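Local structure of DUF4595 domain-containing protein (Bacteroides vulgatus, 3TZG) at residues Gln48-Gln53 against Asn65-Ile70; Glu77-Cys82 against Asp94-Tyr99; Ser110-Thr115 against Lys122-Lys127. The protein is of unknown function, though its beta-barrel structure is porin-like and its family is grouped with the outer-membrane barrels. One frame throughout, in Å; residues are numbered along the deposited sequence.

The three contacts are antiparallel hairpins that follow one another along the chain and stand side by side in the barrel wall. The centres of contacts 1 and 2 are about 9 Å apart, those of contacts 2 and 3 about 8 Å. Contact 1 adjoins contact 2 where strands 63-71 and 74-85 pair, with Thr67 N 2.9 Å from Arg79 O. Contact 2 adjoins contact 3 through strands 90-102 and 105-114; there Thr97 OG1 lies 2.6 Å from Ser110 OG, a probable hydrogen bond. Contacts 1 and 3 do not touch, their nearest atoms being about 9 Å apart. Helix 181-188 meets side chains of contacts 1 and 2.

Contact 1: residues Gln48-Gln53 against Asn65-Ile70; sequences QITIGQ and NVTFQI
Ile49 and Ile51 both hold CG1 anti to the carbonyl carbon (chi1 -54° and -69°) and continue extended to CD1, so each delta methyl reaches along the apolar face toward a neighbour on the facing strand. This is a beta hairpin of the barrel wall, strand 48-51 running antiparallel to strand 63-71. CD1 of Ile49 meets CD1 of Ile70 at 3.7 Å. CD1 of Ile51 comes to the rim of the Phe68 ring, 3.9 Å from CE2 and near the ring plane, while Val66, of the same strand as the phenylalanine, lays CG2 over one ring face, offset from its centre. Ile51 CB also packs 3.7 Å from Val66 CG1. Phe185 and Tyr186 of helix 181-188 meet Ile51 and Phe68 respectively, and Leu191 lies against both Ile49 and Phe68; the apolar face is thus turned toward the helix, consistent with the inside of the barrel.

The backbones are joined by two hydrogen-bonded pairs, Ile49 with Phe68 and Ile51 with Val66, each bonded in both directions. The straightest of these bonds runs from Phe68 N to Ile49 O at 2.8 Å.

Gln48, Thr50, Thr67 and Gln69 occupy the other, polar face. The hydroxyls of Thr50 and Thr67 approach at 3.4 Å between OG1 and OG1, a weak hydrogen bond. Gln48 stretches out, its OE1 lying 3.6 Å from Thr67 CG2, whereas the chain of Gln69 bends at chi2 (69°) and brings its amide back to the glutamine opposite. The two amide planes stand steeply to each other, and the single bond between them, Gln48 NE2 to Gln69 OE1, is weak at 3.1 Å.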
ATOM      1  N   GLN A  48     -17.449  -7.035   6.909  1.00 65.79           N
ATOM      2  CA  GLN A  48     -16.757  -5.756   6.774  1.00 63.07           C
ATOM      3  C   GLN A  48     -15.548  -5.599   7.700  1.00 65.32           C
ATOM      4  O   GLN A  48     -15.501  -6.171   8.800  1.00 67.96           O
ATOM      5  CB  GLN A  48     -17.706  -4.589   7.062  1.00 65.35           C
ATOM      6  CG  GLN A  48     -18.888  -4.476   6.112  1.00 72.77           C
ATOM      7  CD  GLN A  48     -19.703  -3.244   6.373  1.00 85.87           C
ATOM      8  OE1 GLN A  48     -19.554  -2.565   7.390  1.00 76.52           O
ATOM      9  NE2 GLN A  48     -20.604  -2.944   5.459  1.00 88.65           N
ATOM     10  N   ILE A  49     -14.580  -4.791   7.227  1.00 55.72           N
ATOM     11  CA  ILE A  49     -13.377  -4.355   7.922  1.00 53.06           C
ATOM     12  C   ILE A  49     -13.379  -2.849   7.821  1.00 55.45           C
ATOM     13  O   ILE A  49     -13.488  -2.322   6.715  1.00 53.37           O
ATOM     14  CB  ILE A  49     -12.066  -5.003   7.388  1.00 53.94           C
ATOM     15  CG1 ILE A  49     -12.151  -6.549   7.381  1.00 53.98           C
ATOM     16  CG2 ILE A  49     -10.839  -4.506   8.198  1.00 53.92           C
ATOM     17  CD1 ILE A  49     -11.019  -7.231   6.717  1.00 53.32           C
ATOM     18  N   THR A  50     -13.347  -2.150   8.959  1.00 53.81           N
ATOM     19  CA  THR A  50     -13.357  -0.690   8.960  1.00 54.09           C
ATOM     20  C   THR A  50     -12.115  -0.223   9.627  1.00 61.53           C
ATOM     21  O   THR A  50     -11.847  -0.633  10.762  1.00 65.64           O
ATOM     22  CB  THR A  50     -14.625  -0.109   9.623  1.00 61.14           C
ATOM     23  OG1 THR A  50     -15.788  -0.598   8.948  1.00 66.11           O
ATOM     24  CG2 THR A  50     -14.647   1.427   9.612  1.00 55.04           C
ATOM     25  N   ILE A  51     -11.354   0.629   8.926  1.00 57.41           N
ATOM     26  CA  ILE A  51     -10.117   1.219   9.435  1.00 59.28           C
ATOM     27  C   ILE A  51     -10.377   2.723   9.711  1.00 72.77           C
ATOM     28  O   ILE A  51     -10.808   3.422   8.803  1.00 71.71           O
ATOM     29  CB  ILE A  51      -8.954   0.954   8.446  1.00 59.46           C
ATOM     30  CG1 ILE A  51      -8.601  -0.568   8.445  1.00 58.49           C
ATOM     31  CG2 ILE A  51      -7.738   1.798   8.815  1.00 59.36           C
ATOM     32  CD1 ILE A  51      -7.734  -1.107   7.299  1.00 54.12           C
ATOM     33  N   GLY A  52     -10.170   3.171  10.963  1.00 78.70           N
ATOM     34  CA  GLY A  52     -10.398   4.549  11.424  1.00 84.02           C
ATOM     35  C   GLY A  52      -9.547   5.655  10.792  1.00 98.23           C
ATOM     36  O   GLY A  52      -9.083   5.519   9.646  1.00 96.87           O
ATOM     37  N   GLN A  53      -9.322   6.774  11.552  1.00102.99           N
ATOM     38  CA  GLN A  53      -8.575   7.987  11.127  1.00105.72           C
ATOM     39  C   GLN A  53      -7.042   7.744  10.940  1.00115.71           C
ATOM     40  O   GLN A  53      -6.418   7.075  11.767  1.00116.00           O
ATOM     41  CB  GLN A  53      -8.783   9.123  12.166  1.00109.55           C
ATOM     42  CG  GLN A  53      -8.115  10.486  11.857  1.00124.58           C
ATOM     43  CD  GLN A  53      -8.788  11.319  10.783  1.00146.31           C
ATOM     44  OE1 GLN A  53     -10.015  11.498  10.764  1.00143.23           O
ATOM     45  NE2 GLN A  53      -7.988  11.948   9.929  1.00138.17           N
ATOM     46  N   ASN A  65     -11.130   7.488   6.973  1.00 78.26           N
ATOM     47  CA  ASN A  65     -11.622   6.117   7.201  1.00 76.13           C
ATOM     48  C   ASN A  65     -11.788   5.359   5.881  1.00 73.01           C
ATOM     49  O   ASN A  65     -11.911   5.972   4.827  1.00 71.85           O
ATOM     50  CB  ASN A  65     -12.965   6.075   7.975  1.00 80.69           C
ATOM     51  CG  ASN A  65     -14.157   6.618   7.224  1.00110.39           C
ATOM     52  OD1 ASN A  65     -14.782   5.927   6.391  1.00106.75           O
ATOM     53  ND2 ASN A  65     -14.541   7.843   7.564  1.00104.69           N
ATOM     54  N   VAL A  66     -11.862   4.025   5.968  1.00 65.63           N
ATOM     55  CA  VAL A  66     -12.102   3.128   4.844  1.00 62.62           C
ATOM     56  C   VAL A  66     -12.897   1.908   5.369  1.00 65.48           C
ATOM     57  O   VAL A  66     -12.601   1.386   6.441  1.00 65.21           O
ATOM     58  CB  VAL A  66     -10.806   2.714   4.065  1.00 62.84           C
ATOM     59  CG1 VAL A  66      -9.737   2.112   4.978  1.00 61.65           C
ATOM     60  CG2 VAL A  66     -11.125   1.775   2.901  1.00 61.35           C
ATOM     61  N   THR A  67     -13.921   1.489   4.626  1.00 61.38           N
ATOM     62  CA  THR A  67     -14.674   0.293   4.959  1.00 61.29           C
ATOM     63  C   THR A  67     -14.502  -0.639   3.769  1.00 61.73           C
ATOM     64  O   THR A  67     -14.730  -0.225   2.636  1.00 62.08           O
ATOM     65  CB  THR A  67     -16.135   0.614   5.328  1.00 70.07           C
ATOM     66  OG1 THR A  67     -16.153   1.589   6.375  1.00 71.47           O
ATOM     67  CG2 THR A  67     -16.931  -0.636   5.751  1.00 67.71           C
ATOM     68  N   PHE A  68     -14.015  -1.857   4.017  1.00 55.20           N
ATOM     69  CA  PHE A  68     -13.830  -2.892   2.996  1.00 52.58           C
ATOM     70  C   PHE A  68     -14.931  -3.909   3.070  1.00 57.75           C
ATOM     71  O   PHE A  68     -15.273  -4.360   4.170  1.00 60.95           O
ATOM     72  CB  PHE A  68     -12.485  -3.613   3.150  1.00 52.22           C
ATOM     73  CG  PHE A  68     -11.249  -2.789   2.942  1.00 51.56           C
ATOM     74  CD1 PHE A  68     -10.665  -2.692   1.687  1.00 52.05           C
ATOM     75  CD2 PHE A  68     -10.612  -2.182   4.017  1.00 54.53           C
ATOM     76  CE1 PHE A  68      -9.499  -1.953   1.497  1.00 51.74           C
ATOM     77  CE2 PHE A  68      -9.438  -1.455   3.832  1.00 56.47           C
ATOM     78  CZ  PHE A  68      -8.901  -1.332   2.565  1.00 52.87           C
ATOM     79  N   GLN A  69     -15.455  -4.308   1.913  1.00 50.98           N
ATOM     80  CA  GLN A  69     -16.470  -5.346   1.827  1.00 51.40           C
ATOM     81  C   GLN A  69     -15.775  -6.625   1.420  1.00 52.23           C
ATOM     82  O   GLN A  69     -15.133  -6.674   0.359  1.00 48.82           O
ATOM     83  CB  GLN A  69     -17.593  -4.954   0.853  1.00 53.74           C
ATOM     84  CG  GLN A  69     -18.934  -5.597   1.166  1.00 69.98           C
ATOM     85  CD  GLN A  69     -19.523  -5.055   2.449  1.00 90.83           C
ATOM     86  OE1 GLN A  69     -19.389  -3.852   2.781  1.00 82.79           O
ATOM     87  NE2 GLN A  69     -20.212  -5.930   3.178  1.00 82.72           N
ATOM     88  N   ILE A  70     -15.845  -7.634   2.307  1.00 50.60           N
ATOM     89  CA  ILE A  70     -15.188  -8.937   2.154  1.00 50.36           C
ATOM     90  C   ILE A  70     -16.202  -9.943   1.626  1.00 56.59           C
ATOM     91  O   ILE A  70     -17.306 -10.061   2.163  1.00 58.99           O
ATOM     92  CB  ILE A  70     -14.538  -9.410   3.501  1.00 53.03           C
ATOM     93  CG1 ILE A  70     -13.707  -8.295   4.201  1.00 51.32           C
ATOM     94  CG2 ILE A  70     -13.761 -10.716   3.348  1.00 53.08           C
ATOM     95  CD1 ILE A  70     -12.579  -7.599   3.379  1.00 49.67           C
TER

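Contact 2: residues Glu77-Cys82 against Asp94-Tyr99; sequences ESRARC and DKQTVY
The amide end of Gln96, with NE2 as modelled, lies over the centre of one face of the Arg79 guanidinium. The amide is tilted 67° to the guanidinium, so the two groups are not stacked flat; two donors would meet here, which leaves the assignment of the amide N and O doubtful. Arg81 instead turns an edge to Asp94, whose OD2 takes the N-H of NH2 at 2.8 Å on its syn lone pair, from a position somewhat tilted out of the guanidinium plane. The ring of Tyr99 also presents an edge, with Ser78 CB and Glu77 N near its plane.

Asp94 is shared between two arginines. Its OD2 holds Arg81, while OD1 makes the longer salt bridge to Arg79 NE at 3.6 Å, approaching that guanidinium obliquely. Arg79 reaches it by running alongside Gln96, its CG anti to the backbone N and the chain extended to NE. Arg81 gets there by a bend at chi3 (-66°). The carboxylate would partly offset the two neighbouring positive charges.

The other face carries Ser78, Ala80, Lys95 and Thr97, with Tyr99 reaching in beside them. Ser78 OG and Tyr99 OH form a hydrogen bond of 3.1 Å, while the Tyr99 ring stacks on Tyr186 of helix 181-188. Ala80 CB rests 4.1 Å from Lys95 CB. Beyond that carbon the lysine extends away from strand 74-85, and its NZ forms a salt bridge with Asp182.

Ser78 with Thr97 and Ala80 with Lys95 are antiparallel hydrogen-bonded pairs, each bonded in both directions, as at Ala80 O, 2.8 Å from Lys95 N. With Arg79, Arg81, Asp94 and Gln96 on one face and Ser78, Ala80, Lys95 and Thr97 on the one turned to helix 181-188, the hairpin is consistent with a barrel wall whose inner face the helix covers here.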
ATOM      1  N   GLU A  77     -14.752  -4.714  -2.789  1.00 48.90           N
ATOM      2  CA  GLU A  77     -14.993  -3.278  -2.974  1.00 47.36           C
ATOM      3  C   GLU A  77     -14.754  -2.525  -1.671  1.00 51.65           C
ATOM      4  O   GLU A  77     -14.818  -3.137  -0.605  1.00 51.64           O
ATOM      5  CB  GLU A  77     -16.432  -3.058  -3.466  1.00 49.14           C
ATOM      6  CG  GLU A  77     -17.438  -3.715  -2.557  1.00 56.47           C
ATOM      7  CD  GLU A  77     -18.867  -3.678  -3.014  1.00 72.66           C
ATOM      8  OE1 GLU A  77     -19.510  -2.621  -2.823  1.00 54.63           O
ATOM      9  OE2 GLU A  77     -19.385  -4.750  -3.400  1.00 72.20           O
ATOM     10  N   SER A  78     -14.475  -1.209  -1.747  1.00 49.07           N
ATOM     11  CA  SER A  78     -14.244  -0.374  -0.549  1.00 49.46           C
ATOM     12  C   SER A  78     -14.732   1.065  -0.760  1.00 56.70           C
ATOM     13  O   SER A  78     -14.827   1.522  -1.911  1.00 56.77           O
ATOM     14  CB  SER A  78     -12.767  -0.345  -0.163  1.00 48.55           C
ATOM     15  OG  SER A  78     -12.030   0.537  -1.002  1.00 56.03           O
ATOM     16  N   ARG A  79     -15.040   1.770   0.353  1.00 54.30           N
ATOM     17  CA  ARG A  79     -15.420   3.173   0.342  1.00 54.93           C
ATOM     18  C   ARG A  79     -14.606   3.881   1.398  1.00 60.80           C
ATOM     19  O   ARG A  79     -14.525   3.409   2.538  1.00 62.00           O
ATOM     20  CB  ARG A  79     -16.928   3.408   0.520  1.00 57.60           C
ATOM     21  CG  ARG A  79     -17.276   4.835   0.115  1.00 71.80           C
ATOM     22  CD  ARG A  79     -18.713   5.093  -0.220  1.00 89.10           C
ATOM     23  NE  ARG A  79     -18.788   6.425  -0.812  1.00104.59           N
ATOM     24  CZ  ARG A  79     -19.892   6.968  -1.305  1.00117.41           C
ATOM     25  NH1 ARG A  79     -21.038   6.300  -1.274  1.00106.86           N
ATOM     26  NH2 ARG A  79     -19.859   8.185  -1.834  1.00 99.05           N
ATOM     27  N   ALA A  80     -13.982   5.001   1.010  1.00 57.50           N
ATOM     28  CA  ALA A  80     -13.126   5.774   1.893  1.00 57.50           C
ATOM     29  C   ALA A  80     -13.425   7.247   1.838  1.00 64.57           C
ATOM     30  O   ALA A  80     -13.858   7.776   0.807  1.00 65.60           O
ATOM     31  CB  ALA A  80     -11.677   5.551   1.513  1.00 56.31           C
ATOM     32  N   ARG A  81     -13.200   7.911   2.968  1.00 62.26           N
ATOM     33  CA  ARG A  81     -13.286   9.356   3.083  1.00 63.38           C
ATOM     34  C   ARG A  81     -11.869   9.828   3.266  1.00 68.52           C
ATOM     35  O   ARG A  81     -11.163   9.301   4.122  1.00 67.15           O
ATOM     36  CB  ARG A  81     -14.237   9.817   4.197  1.00 62.92           C
ATOM     37  CG  ARG A  81     -14.301  11.338   4.279  1.00 68.35           C
ATOM     38  CD  ARG A  81     -15.607  11.834   4.835  1.00 79.39           C
ATOM     39  NE  ARG A  81     -16.708  11.530   3.926  1.00 85.66           N
ATOM     40  CZ  ARG A  81     -17.975  11.846   4.153  1.00101.08           C
ATOM     41  NH1 ARG A  81     -18.317  12.500   5.254  1.00 88.29           N
ATOM     42  NH2 ARG A  81     -18.912  11.518   3.275  1.00 92.47           N
ATOM     43  N   CYS A  82     -11.421  10.754   2.423  1.00 67.43           N
ATOM     44  CA  CYS A  82     -10.043  11.223   2.461  1.00 67.67           C
ATOM     45  C   CYS A  82      -9.933  12.655   1.988  1.00 76.16           C
ATOM     46  O   CYS A  82     -10.888  13.221   1.466  1.00 78.59           O
ATOM     47  CB  CYS A  82      -9.175  10.316   1.598  1.00 65.59           C
ATOM     48  SG  CYS A  82      -9.650  10.285  -0.143  1.00 68.91           S
ATOM     49  N   ASP A  94     -14.737  11.617  -1.465  1.00 58.74           N
ATOM     50  CA  ASP A  94     -15.278  10.289  -1.269  1.00 57.35           C
ATOM     51  C   ASP A  94     -14.697   9.397  -2.347  1.00 56.55           C
ATOM     52  O   ASP A  94     -14.764   9.731  -3.536  1.00 54.04           O
ATOM     53  CB  ASP A  94     -16.811  10.256  -1.239  1.00 60.87           C
ATOM     54  CG  ASP A  94     -17.314  10.087   0.190  1.00 83.01           C
ATOM     55  OD1 ASP A  94     -16.978   9.035   0.833  1.00 85.56           O
ATOM     56  OD2 ASP A  94     -18.016  10.997   0.682  1.00 88.19           O
ATOM     57  N   LYS A  95     -14.044   8.296  -1.906  1.00 50.61           N
ATOM     58  CA  LYS A  95     -13.398   7.327  -2.780  1.00 47.87           C
ATOM     59  C   LYS A  95     -14.194   6.023  -2.832  1.00 52.17           C
ATOM     60  O   LYS A  95     -14.485   5.422  -1.798  1.00 52.08           O
ATOM     61  CB  LYS A  95     -11.966   7.060  -2.309  1.00 47.48           C
ATOM     62  CG  LYS A  95     -11.149   6.214  -3.273  1.00 43.74           C
ATOM     63  CD  LYS A  95      -9.815   5.879  -2.643  1.00 41.23           C
ATOM     64  CE  LYS A  95      -8.926   5.043  -3.502  1.00 40.90           C
ATOM     65  NZ  LYS A  95      -7.587   4.860  -2.906  1.00 46.64           N
ATOM     66  N   GLN A  96     -14.547   5.607  -4.045  1.00 48.26           N
ATOM     67  CA  GLN A  96     -15.243   4.354  -4.313  1.00 47.48           C
ATOM     68  C   GLN A  96     -14.333   3.420  -5.104  1.00 50.74           C
ATOM     69  O   GLN A  96     -13.929   3.736  -6.227  1.00 51.92           O
ATOM     70  CB  GLN A  96     -16.544   4.600  -5.054  1.00 49.08           C
ATOM     71  CG  GLN A  96     -17.663   5.013  -4.169  1.00 59.91           C
ATOM     72  CD  GLN A  96     -18.915   5.367  -4.925  1.00 84.70           C
ATOM     73  OE1 GLN A  96     -18.943   5.470  -6.150  1.00 79.54           O
ATOM     74  NE2 GLN A  96     -19.984   5.579  -4.200  1.00 80.86           N
ATOM     75  N   THR A  97     -14.016   2.277  -4.523  1.00 45.68           N
ATOM     76  CA  THR A  97     -13.097   1.351  -5.163  1.00 45.17           C
ATOM     77  C   THR A  97     -13.703  -0.047  -5.284  1.00 50.37           C
ATOM     78  O   THR A  97     -14.480  -0.469  -4.416  1.00 52.71           O
ATOM     79  CB  THR A  97     -11.790   1.310  -4.346  1.00 48.52           C
ATOM     80  OG1 THR A  97     -11.221   2.613  -4.390  1.00 46.81           O
ATOM     81  CG2 THR A  97     -10.784   0.320  -4.899  1.00 44.92           C
ATOM     82  N   VAL A  98     -13.306  -0.757  -6.362  1.00 43.01           N
ATOM     83  CA  VAL A  98     -13.660  -2.142  -6.638  1.00 41.46           C
ATOM     84  C   VAL A  98     -12.363  -2.913  -6.936  1.00 44.49           C
ATOM     85  O   VAL A  98     -11.447  -2.396  -7.581  1.00 41.96           O
ATOM     86  CB  VAL A  98     -14.727  -2.323  -7.751  1.00 44.69           C
ATOM     87  CG1 VAL A  98     -16.091  -1.854  -7.266  1.00 45.01           C
ATOM     88  CG2 VAL A  98     -14.328  -1.633  -9.064  1.00 43.49           C
ATOM     89  N   TYR A  99     -12.278  -4.132  -6.392  1.00 44.62           N
ATOM     90  CA  TYR A  99     -11.147  -5.068  -6.525  1.00 44.34           C
ATOM     91  C   TYR A  99     -11.594  -6.268  -7.401  1.00 49.84           C
ATOM     92  O   TYR A  99     -12.610  -6.898  -7.095  1.00 52.35           O
ATOM     93  CB  TYR A  99     -10.663  -5.520  -5.117  1.00 45.01           C
ATOM     94  CG  TYR A  99     -10.336  -4.364  -4.188  1.00 44.72           C
ATOM     95  CD1 TYR A  99      -9.132  -3.679  -4.295  1.00 45.31           C
ATOM     96  CD2 TYR A  99     -11.247  -3.931  -3.231  1.00 45.80           C
ATOM     97  CE1 TYR A  99      -8.856  -2.568  -3.502  1.00 45.03           C
ATOM     98  CE2 TYR A  99     -10.964  -2.839  -2.399  1.00 46.16           C
ATOM     99  CZ  TYR A  99      -9.772  -2.151  -2.547  1.00 48.84           C
ATOM    100  OH  TYR A  99      -9.476  -1.044  -1.768  1.00 42.15           O
TER

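Contact 3: residues Ser110-Thr115 against Lys122-Lys127; sequences SDYRAT and KKVQGK
Strand segments 110-114 and 122-127 run antiparallel at 167°, their axes 4.8 Å apart, and are bonded at two pairs: Ser110 with Val124 in both directions, Tyr112 with Lys122 by a firm bond from Tyr112 N to Lys122 O (2.8 Å) and a weak return bond from Lys122 N to Tyr112 O (3.3 Å). The phenol ring of Tyr112 lies alongside Lys122, CD2 being 3.8 Å from the lysine CB, and has Lys122 O at its edge. Farther along the same edge, Val124 places CG2 3.9 Å from Tyr112 CE2; with CG1 anti to the backbone N (chi1 -172°), CG2 is left anti to the carbonyl carbon, where it meets the ring. The two strands form a beta hairpin of the barrel, next to strands 90-102 and 136-145 in the wall. Tyr112 OH hydrogen-bonds Asp179, and Lys122, whose chain leads away from the tyrosine before bending at chi4, ends in a salt bridge to Glu145. On the opposite face Asp111 and Lys123 lie side by side, pointing the same way. Their contact is with the aliphatic part of the lysine, Asp111 OD1 being 3.5 Å from Lys123 CG, while Asp111 OD2 and Lys123 NZ remain 5.3 Å apart.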
ATOM      1  N   SER A 110     -10.591   3.015  -8.851  1.00 48.58           N
ATOM      2  CA  SER A 110     -11.090   3.998  -7.881  1.00 49.96           C
ATOM      3  C   SER A 110     -11.643   5.243  -8.525  1.00 56.18           C
ATOM      4  O   SER A 110     -11.102   5.742  -9.515  1.00 56.55           O
ATOM      5  CB  SER A 110      -9.987   4.421  -6.926  1.00 54.14           C
ATOM      6  OG  SER A 110      -9.515   3.328  -6.153  1.00 64.59           O
ATOM      7  N   ASP A 111     -12.725   5.754  -7.945  1.00 54.51           N
ATOM      8  CA  ASP A 111     -13.349   7.000  -8.365  1.00 55.79           C
ATOM      9  C   ASP A 111     -13.441   7.905  -7.184  1.00 59.38           C
ATOM     10  O   ASP A 111     -13.921   7.500  -6.114  1.00 58.48           O
ATOM     11  CB  ASP A 111     -14.715   6.789  -9.013  1.00 59.28           C
ATOM     12  CG  ASP A 111     -14.576   6.463 -10.469  1.00 81.70           C
ATOM     13  OD1 ASP A 111     -14.274   7.384 -11.244  1.00 84.95           O
ATOM     14  OD2 ASP A 111     -14.700   5.264 -10.828  1.00 93.51           O
ATOM     15  N   TYR A 112     -12.895   9.113  -7.367  1.00 56.01           N
ATOM     16  CA  TYR A 112     -12.862  10.181  -6.388  1.00 56.11           C
ATOM     17  C   TYR A 112     -13.847  11.265  -6.733  1.00 60.72           C
ATOM     18  O   TYR A 112     -13.757  11.847  -7.811  1.00 62.50           O
ATOM     19  CB  TYR A 112     -11.463  10.777  -6.324  1.00 56.50           C
ATOM     20  CG  TYR A 112     -10.407   9.904  -5.697  1.00 54.49           C
ATOM     21  CD1 TYR A 112     -10.142   9.974  -4.332  1.00 56.47           C
ATOM     22  CD2 TYR A 112      -9.564   9.132  -6.483  1.00 53.27           C
ATOM     23  CE1 TYR A 112      -9.102   9.250  -3.756  1.00 55.51           C
ATOM     24  CE2 TYR A 112      -8.508   8.413  -5.923  1.00 52.98           C
ATOM     25  CZ  TYR A 112      -8.288   8.468  -4.556  1.00 60.87           C
ATOM     26  OH  TYR A 112      -7.257   7.756  -3.989  1.00 62.06           O
ATOM     27  N   ARG A 113     -14.786  11.541  -5.819  1.00 56.81           N
ATOM     28  CA  ARG A 113     -15.789  12.607  -5.906  1.00 57.10           C
ATOM     29  C   ARG A 113     -15.742  13.496  -4.652  1.00 61.01           C
ATOM     30  O   ARG A 113     -15.449  13.012  -3.564  1.00 58.38           O
ATOM     31  CB  ARG A 113     -17.195  12.024  -6.071  1.00 55.87           C
ATOM     32  CG  ARG A 113     -17.586  11.532  -7.459  1.00 65.56           C
ATOM     33  CD  ARG A 113     -18.792  10.664  -7.223  1.00 73.19           C
ATOM     34  NE  ARG A 113     -19.329   9.915  -8.349  1.00 90.63           N
ATOM     35  CZ  ARG A 113     -20.525   9.329  -8.324  1.00103.38           C
ATOM     36  NH1 ARG A 113     -21.311   9.448  -7.259  1.00 84.93           N
ATOM     37  NH2 ARG A 113     -20.962   8.655  -9.372  1.00 88.23           N
ATOM     38  N   ALA A 114     -16.056  14.786  -4.799  1.00 60.00           N
ATOM     39  CA  ALA A 114     -16.115  15.694  -3.663  1.00 60.90           C
ATOM     40  C   ALA A 114     -17.317  15.334  -2.798  1.00 67.19           C
ATOM     41  O   ALA A 114     -18.374  15.009  -3.350  1.00 67.28           O
ATOM     42  CB  ALA A 114     -16.199  17.124  -4.148  1.00 63.13           C
ATOM     43  N   THR A 115     -17.143  15.308  -1.454  1.00 64.35           N
ATOM     44  CA  THR A 115     -18.223  14.984  -0.503  1.00 65.40           C
ATOM     45  C   THR A 115     -19.367  16.020  -0.612  1.00 72.56           C
ATOM     46  O   THR A 115     -20.548  15.662  -0.604  1.00 73.21           O
ATOM     47  CB  THR A 115     -17.693  14.926   0.942  1.00 73.16           C
ATOM     48  OG1 THR A 115     -17.241  16.224   1.328  1.00 88.35           O
ATOM     49  CG2 THR A 115     -16.586  13.918   1.134  1.00 63.08           C
ATOM     50  N   LYS A 122     -11.164  12.670  -9.690  1.00 60.70           N
ATOM     51  CA  LYS A 122     -10.079  11.792 -10.135  1.00 58.63           C
ATOM     52  C   LYS A 122     -10.509  10.330 -10.320  1.00 63.48           C
ATOM     53  O   LYS A 122     -11.320   9.800  -9.550  1.00 63.82           O
ATOM     54  CB  LYS A 122      -8.986  11.836  -9.053  1.00 58.50           C
ATOM     55  CG  LYS A 122      -7.595  11.470  -9.478  1.00 60.78           C
ATOM     56  CD  LYS A 122      -6.662  11.589  -8.261  1.00 64.94           C
ATOM     57  CE  LYS A 122      -5.297  10.945  -8.436  1.00 69.82           C
ATOM     58  NZ  LYS A 122      -4.508  11.558  -9.541  1.00 80.73           N
ATOM     59  N   LYS A 123      -9.918   9.672 -11.330  1.00 59.07           N
ATOM     60  CA  LYS A 123     -10.066   8.243 -11.606  1.00 56.45           C
ATOM     61  C   LYS A 123      -8.680   7.611 -11.603  1.00 55.43           C
ATOM     62  O   LYS A 123      -7.766   8.141 -12.232  1.00 56.94           O
ATOM     63  CB  LYS A 123     -10.800   8.000 -12.936  1.00 59.38           C
ATOM     64  CG  LYS A 123     -11.358   6.596 -13.082  1.00 62.48           C
ATOM     65  CD  LYS A 123     -11.986   6.384 -14.432  1.00 66.04           C
ATOM     66  CE  LYS A 123     -12.607   5.001 -14.512  1.00 87.14           C
ATOM     67  NZ  LYS A 123     -13.140   4.671 -15.875  1.00105.73           N
ATOM     68  N   VAL A 124      -8.501   6.528 -10.849  1.00 47.54           N
ATOM     69  CA  VAL A 124      -7.228   5.788 -10.796  1.00 44.75           C
ATOM     70  C   VAL A 124      -7.514   4.329 -11.150  1.00 48.72           C
ATOM     71  O   VAL A 124      -8.458   3.737 -10.608  1.00 49.74           O
ATOM     72  CB  VAL A 124      -6.491   5.911  -9.451  1.00 46.81           C
ATOM     73  CG1 VAL A 124      -5.104   5.299  -9.551  1.00 44.92           C
ATOM     74  CG2 VAL A 124      -6.402   7.374  -8.991  1.00 47.44           C
ATOM     75  N   GLN A 125      -6.753   3.773 -12.114  1.00 43.39           N
ATOM     76  CA  GLN A 125      -6.921   2.395 -12.583  1.00 41.50           C
ATOM     77  C   GLN A 125      -5.592   1.666 -12.489  1.00 44.44           C
ATOM     78  O   GLN A 125      -4.645   2.025 -13.169  1.00 44.21           O
ATOM     79  CB  GLN A 125      -7.469   2.372 -14.014  1.00 42.65           C
ATOM     80  CG  GLN A 125      -8.800   3.078 -14.176  1.00 53.25           C
ATOM     81  CD  GLN A 125      -9.204   3.115 -15.612  1.00 72.44           C
ATOM     82  OE1 GLN A 125     -10.016   2.307 -16.056  1.00 72.81           O
ATOM     83  NE2 GLN A 125      -8.634   4.043 -16.378  1.00 64.66           N
ATOM     84  N   GLY A 126      -5.522   0.661 -11.636  1.00 41.17           N
ATOM     85  CA  GLY A 126      -4.285  -0.063 -11.420  1.00 40.37           C
ATOM     86  C   GLY A 126      -4.402  -1.519 -11.751  1.00 44.99           C
ATOM     87  O   GLY A 126      -5.402  -2.144 -11.399  1.00 46.37           O
ATOM     88  N   LYS A 127      -3.349  -2.063 -12.400  1.00 39.86           N
ATOM     89  CA  LYS A 127      -3.210  -3.460 -12.791  1.00 40.04           C
ATOM     90  C   LYS A 127      -1.990  -4.042 -12.108  1.00 47.33           C
ATOM     91  O   LYS A 127      -0.903  -3.527 -12.316  1.00 50.05           O
ATOM     92  CB  LYS A 127      -3.096  -3.568 -14.318  1.00 42.52           C
ATOM     93  CG  LYS A 127      -3.301  -4.968 -14.855  1.00 58.87           C
ATOM     94  CD  LYS A 127      -3.048  -5.026 -16.359  1.00 69.66           C
ATOM     95  CE  LYS A 127      -3.196  -6.438 -16.869  1.00 80.18           C
ATOM     96  NZ  LYS A 127      -2.788  -6.553 -18.293  1.00 90.15           N
TER